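Local coordinates for protein octenoyl-CoA reductase/carboxylase (Streptomyces sp., PDB 4A0S) that probably couples the NADPH-dependent reduction of 2-octenoyl-CoA to its carboxylation, providing an unusual extender unit for polyketide (cinnabaramide) biosynthesis, at residues Ala42-Arg47 against Ser81-Pro86; Leu28-Glu33 against His111-Asp116. All blocks are in the same frame, centred on the assembly; numbering follows the deposited sequence.

Interaction 1. Residues Ala42-Arg47 against Ser81-Pro86. With CO8 (octanoyl-coenzyme A), chain E.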
# COMPACT_ATOMS: atom_id res chain seq x y z
N ALA A 42 18.79 17.10 37.80
CA ALA A 42 19.25 15.90 37.08
C ALA A 42 18.22 14.79 37.04
O ALA A 42 17.73 14.43 35.97
CB ALA A 42 20.55 15.39 37.68
N ASP A 43 17.90 14.26 38.22
CA ASP A 43 16.86 13.26 38.35
C ASP A 43 15.57 13.95 38.77
O ASP A 43 15.39 14.29 39.93
CB ASP A 43 17.27 12.19 39.38
CG ASP A 43 16.13 11.27 39.78
OD1 ASP A 43 15.13 11.15 39.03
OD2 ASP A 43 16.24 10.66 40.86
N LYS A 44 14.69 14.17 37.80
CA LYS A 44 13.44 14.90 38.01
C LYS A 44 12.37 13.99 38.57
O LYS A 44 11.45 13.54 37.86
CB LYS A 44 12.99 15.55 36.70
CG LYS A 44 14.09 16.39 36.07
CD LYS A 44 13.67 17.01 34.77
CE LYS A 44 14.79 17.90 34.23
NZ LYS A 44 14.27 18.74 33.12
N ASP A 45 12.51 13.71 39.85
CA ASP A 45 11.68 12.76 40.57
C ASP A 45 10.21 13.09 40.40
O ASP A 45 9.71 14.06 41.01
CB ASP A 45 12.07 12.78 42.06
CG ASP A 45 11.39 11.68 42.87
OD1 ASP A 45 10.44 11.06 42.36
OD2 ASP A 45 11.81 11.45 44.03
N VAL A 46 9.51 12.28 39.60
CA VAL A 46 8.09 12.53 39.32
C VAL A 46 7.29 12.66 40.60
O VAL A 46 6.22 13.25 40.60
CB VAL A 46 7.43 11.42 38.49
CG1 VAL A 46 8.10 11.30 37.16
CG2 VAL A 46 7.38 10.09 39.29
N ARG A 47 7.80 12.08 41.69
CA ARG A 47 7.04 12.09 42.92
C ARG A 47 7.06 13.48 43.54
O ARG A 47 6.27 13.77 44.43
CB ARG A 47 7.58 11.07 43.91
CG ARG A 47 7.49 9.65 43.40
CD ARG A 47 8.29 8.71 44.29
NE ARG A 47 9.69 9.09 44.28
CZ ARG A 47 10.64 8.45 44.95
NH1 ARG A 47 10.35 7.38 45.68
NH2 ARG A 47 11.90 8.86 44.88
N SER A 81 5.29 13.78 31.52
CA SER A 81 4.42 14.81 32.11
C SER A 81 4.92 15.30 33.44
O SER A 81 5.05 16.50 33.67
CB SER A 81 3.02 14.27 32.39
OG SER A 81 2.35 13.96 31.21
N ALA A 82 5.12 14.36 34.36
CA ALA A 82 5.50 14.68 35.72
C ALA A 82 6.91 15.26 35.81
O ALA A 82 7.28 15.87 36.81
CB ALA A 82 5.38 13.46 36.58
N MET A 83 7.70 15.05 34.76
CA MET A 83 9.01 15.68 34.63
C MET A 83 8.96 17.02 33.90
O MET A 83 9.98 17.70 33.78
CB MET A 83 9.95 14.76 33.85
CG MET A 83 10.37 13.51 34.59
SD MET A 83 11.28 12.39 33.51
CE MET A 83 12.66 13.36 32.99
N PHE A 84 7.77 17.38 33.41
CA PHE A 84 7.59 18.55 32.52
C PHE A 84 8.48 18.50 31.26
O PHE A 84 8.85 19.53 30.69
CB PHE A 84 7.70 19.87 33.30
CG PHE A 84 6.85 19.91 34.55
CD1 PHE A 84 5.48 20.15 34.48
CD2 PHE A 84 7.43 19.69 35.80
CE1 PHE A 84 4.69 20.17 35.64
CE2 PHE A 84 6.64 19.71 36.97
CZ PHE A 84 5.27 19.96 36.88
N GLU A 85 8.80 17.28 30.83
CA GLU A 85 9.61 17.05 29.65
C GLU A 85 8.84 16.43 28.47
O GLU A 85 7.86 15.71 28.67
CB GLU A 85 10.79 16.16 30.00
CG GLU A 85 11.81 16.86 30.86
CD GLU A 85 13.10 16.08 30.94
OE1 GLU A 85 13.15 14.97 30.38
OE2 GLU A 85 14.06 16.59 31.53
N PRO A 86 9.27 16.74 27.23
CA PRO A 86 10.31 17.72 26.95
C PRO A 86 9.77 19.13 27.11
O PRO A 86 10.53 20.09 27.19
CB PRO A 86 10.65 17.45 25.48
CG PRO A 86 9.37 16.97 24.92
CD PRO A 86 8.78 16.11 25.99
N1A CO8 E . 7.94 25.77 29.52
C2A CO8 E . 6.87 26.28 28.90
N3A CO8 E . 6.75 26.22 27.57
C4A CO8 E . 7.72 25.62 26.84
C5A CO8 E . 8.84 25.07 27.45
C6A CO8 E . 8.94 25.16 28.84
N6A CO8 E . 9.99 24.64 29.47
N7A CO8 E . 9.61 24.55 26.50
C8A CO8 E . 9.01 24.77 25.33
N9A CO8 E . 7.85 25.42 25.54
C1B CO8 E . 6.85 25.88 24.54
C2B CO8 E . 7.33 27.12 23.80
O2B CO8 E . 6.22 28.03 23.58
C3B CO8 E . 7.80 26.52 22.48
O3B CO8 E . 7.74 27.47 21.43
P3B CO8 E . 9.16 28.13 21.00
O7A CO8 E . 8.94 29.75 21.06
O8A CO8 E . 10.27 27.90 22.20
O9A CO8 E . 9.64 27.61 19.71
C4B CO8 E . 6.81 25.38 22.24
O4B CO8 E . 6.59 24.83 23.55
C5B CO8 E . 7.44 24.22 21.46
O5B CO8 E . 6.49 23.13 21.38
P1A CO8 E . 5.19 23.25 20.39
O1A CO8 E . 4.36 21.83 20.56
O2A CO8 E . 4.28 24.40 20.70
O3A CO8 E . 5.80 23.46 18.88
P2A CO8 E . 6.20 22.33 17.75
O4A CO8 E . 7.51 22.87 17.02
O5A CO8 E . 5.10 22.01 16.78
O6A CO8 E . 6.69 21.01 18.57
CBP CO8 E . 6.80 18.62 19.14
CCP CO8 E . 6.33 19.69 18.12
CDP CO8 E . 8.34 18.57 19.03
CEP CO8 E . 6.24 17.27 18.68
CAP CO8 E . 6.32 19.00 20.58
OAP CO8 E . 4.89 19.30 20.65
C9P CO8 E . 6.71 17.97 21.68
O9P CO8 E . 7.88 17.93 22.07
N8P CO8 E . 5.72 17.20 22.17
C7P CO8 E . 5.94 16.24 23.29
C6P CO8 E . 6.07 14.75 22.87
C5P CO8 E . 7.20 14.09 23.70
O5P CO8 E . 8.35 14.51 23.59
N4P CO8 E . 6.93 13.19 24.64
C3P CO8 E . 5.72 12.41 24.87
C2P CO8 E . 6.20 11.00 24.50
S1P CO8 E . 5.19 10.26 23.16
C1' CO8 E . 4.23 9.20 24.13
O1' CO8 E . 4.63 8.72 25.21
C2' CO8 E . 2.98 8.95 23.61
C3' CO8 E . 2.06 8.12 24.21
C4' CO8 E . 0.83 7.90 23.58
C5' CO8 E . 0.45 8.89 22.50
C6' CO8 E . -1.00 8.52 22.11
C7' CO8 E . -1.39 9.27 20.87
C8' CO8 E . -2.87 8.98 20.60
O HOH W 1 11.54 19.86 33.47

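Interaction 2. Residues Leu28-Glu33 against His111-Asp116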
# COMPACT_ATOMS: atom_id res chain seq x y z
N LEU A 28 -4.70 12.03 40.16
CA LEU A 28 -3.27 12.21 40.05
C LEU A 28 -3.10 13.33 39.06
O LEU A 28 -3.57 13.24 37.93
CB LEU A 28 -2.59 10.95 39.52
CG LEU A 28 -1.07 10.97 39.63
CD1 LEU A 28 -0.59 10.85 41.09
CD2 LEU A 28 -0.48 9.89 38.75
N HIS A 29 -2.46 14.41 39.49
CA HIS A 29 -2.32 15.56 38.62
C HIS A 29 -1.05 16.33 38.86
O HIS A 29 -0.35 16.13 39.87
CB HIS A 29 -3.52 16.49 38.77
CG HIS A 29 -3.62 17.11 40.13
ND1 HIS A 29 -4.15 16.43 41.21
CD2 HIS A 29 -3.27 18.33 40.58
CE1 HIS A 29 -4.11 17.22 42.27
NE2 HIS A 29 -3.59 18.38 41.92
N LEU A 30 -0.78 17.22 37.92
CA LEU A 30 0.29 18.18 38.07
C LEU A 30 -0.33 19.55 38.26
O LEU A 30 -1.52 19.76 37.95
CB LEU A 30 1.17 18.16 36.83
CG LEU A 30 1.76 16.79 36.48
CD1 LEU A 30 2.29 16.88 35.08
CD2 LEU A 30 2.83 16.37 37.48
N ARG A 31 0.49 20.47 38.75
CA ARG A 31 0.08 21.82 39.01
C ARG A 31 0.88 22.74 38.10
O ARG A 31 2.09 22.60 37.99
CB ARG A 31 0.34 22.16 40.48
CG ARG A 31 -0.49 21.35 41.48
CD ARG A 31 -1.95 21.77 41.51
NE ARG A 31 -2.11 23.15 41.98
CZ ARG A 31 -3.04 24.00 41.55
NH1 ARG A 31 -3.93 23.62 40.64
NH2 ARG A 31 -3.09 25.24 42.04
N ALA A 32 0.19 23.65 37.43
CA ALA A 32 0.84 24.58 36.49
C ALA A 32 1.98 25.35 37.14
O ALA A 32 3.00 25.61 36.49
CB ALA A 32 -0.19 25.54 35.90
N GLU A 33 1.79 25.70 38.41
CA GLU A 33 2.79 26.44 39.18
C GLU A 33 4.11 25.70 39.30
O GLU A 33 5.14 26.33 39.52
CB GLU A 33 2.25 26.78 40.57
CG GLU A 33 1.60 25.59 41.30
CD GLU A 33 1.02 25.96 42.66
OE1 GLU A 33 1.71 26.67 43.44
OE2 GLU A 33 -0.12 25.54 42.96
N HIS A 111 -3.36 19.43 35.96
CA HIS A 111 -3.46 18.54 34.84
C HIS A 111 -3.63 17.13 35.32
O HIS A 111 -2.71 16.56 35.92
CB HIS A 111 -2.24 18.64 33.95
CG HIS A 111 -2.33 17.80 32.73
ND1 HIS A 111 -1.28 17.62 31.87
CD2 HIS A 111 -3.37 17.10 32.21
CE1 HIS A 111 -1.66 16.84 30.87
NE2 HIS A 111 -2.93 16.51 31.06
N VAL A 112 -4.80 16.56 35.05
CA VAL A 112 -5.07 15.17 35.39
C VAL A 112 -4.51 14.25 34.32
O VAL A 112 -4.99 14.22 33.19
CB VAL A 112 -6.55 14.92 35.62
CG1 VAL A 112 -6.77 13.46 36.08
CG2 VAL A 112 -7.10 15.93 36.66
N LEU A 113 -3.49 13.50 34.72
CA LEU A 113 -2.72 12.63 33.83
C LEU A 113 -3.39 11.29 33.66
O LEU A 113 -4.40 11.02 34.29
CB LEU A 113 -1.33 12.41 34.43
CG LEU A 113 -0.57 13.68 34.81
CD1 LEU A 113 0.82 13.27 35.20
CD2 LEU A 113 -0.51 14.71 33.65
N GLY A 114 -2.79 10.43 32.83
CA GLY A 114 -3.30 9.09 32.66
C GLY A 114 -3.86 9.00 31.27
O GLY A 114 -4.78 9.74 30.90
N SER A 115 -3.30 8.09 30.48
CA SER A 115 -3.57 8.07 29.06
C SER A 115 -4.22 6.79 28.60
O SER A 115 -4.57 6.64 27.44
CB SER A 115 -2.27 8.32 28.32
OG SER A 115 -1.80 9.58 28.72
N ASP A 116 -4.41 5.87 29.53
CA ASP A 116 -5.37 4.80 29.28
C ASP A 116 -6.09 4.45 30.56
O ASP A 116 -5.79 4.98 31.63
CB ASP A 116 -4.76 3.58 28.53
CG ASP A 116 -3.41 3.12 29.07
OD1 ASP A 116 -3.06 3.36 30.24
OD2 ASP A 116 -2.69 2.47 28.29

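Interaction 1. Residues Ala42-Arg47 against Ser81-Pro86
The turn leading into helix 46-49 lies beside the C-terminal end of helix 76-82, with Val-46 and Ala-82 4.9 Å apart and Lys-44 and Met-83 5.6 Å apart between CA atoms. Lys-44 centres an inverse gamma turn, while Phe-84, with positive phi, closes the helix in a Schellman motif. At the buried end of the contact, both CB and CG1 of Val-46 sit against the methyl of Ala-82, and the CB to CB distance of 3.5 Å is tight. Met-83 lays its CG 3.4 Å from the carbonyl O of Lys-44. Beyond CG the Lys-44 chain stays extended (chi2 179°, chi3 177°), which carries NZ across the Glu-85 side chain at about a right angle. There NZ meets the anti lone pair of Glu-85 OE2 in a 2.7 Å salt bridge, and a water links NZ to Met-83 O. An alanine in place of Lys-44 would probably leave the Glu-85 carboxylate without this cationic mate and the water held by Met-83 O without its ammonium partner. The lysine thus pairs directly with Glu-85 and, through water, with the carbonyl of Met-83, just before Pro-86, whose ring packs on the pantetheine arm of the coenzyme A ligand.

Interaction 2. Residues Leu28-Glu33 against His111-Asp116
Leu-28 to Leu-30 pair with His-111 to Leu-113 as the antiparallel join between strands 24-31 and 110-112, a buried contact in the small sheet built around strand 24-31. His-29 and Val-112 form a non-hydrogen-bonded pair, their CA atoms 4.3 Å apart, and Leu-30 with His-111 forms the hydrogen-bonded pair. His-111 N donates to Leu-30 O at 2.7 Å; the position of His-111 O is uncertain, so the return bond from Leu-30 N is doubtful. Just past the end of strand 110-112, Leu-113 N reaches Leu-28 O at 3.2 Å, and the same oxygen receives a CA-H contact from Val-112. The side chains of His-29 and Val-112 occupy one face of the sheet, those of Leu-30 and His-111 the other. On the latter side Leu-113 crosses Leu-30 at about a right angle, bringing its CD2 3.8 Å from Leu-30 CD1. Leu-113 CD2 also rests 3.5 Å above the centre of the His-111 ring, a CH-pi arrangement. With CG anti to the backbone N (chi1 -176°), the His-111 ring leads away from strand 24-31, held at both nitrogens, ND1 by Thr-89 OG1 and NE2 by Thr-168 O, consistent with a proton on NE2. Backbone bonds therefore fix the register, while a leucine methyl and two polar partners limit how a buried imidazole can turn.

Overall arrangement
Along the chain, interaction 1 is nested within the loop closed by interaction 2, and their centres lie 12 Å apart. Leu-30 joins them: its CD2 is 3.6 Å from Ala-82 CA, and its CD1 is 4.1 Å from Phe-84 CE1. Beside it, Leu-113 CD1 approaches Ser-81 CB at 3.7 Å, so side chains from both segments of interaction 2 pack against the end of helix 76-82. Interaction 1 is nearer the ligands: Pro-86 touches the coenzyme A, and the Met-83 side chain lies about 8 Å from NADP. In interaction 2, the His-111 side chain is about 10 Å from the acyl-CoA, consistent with the strand pair lying behind the pocket rather than lining it.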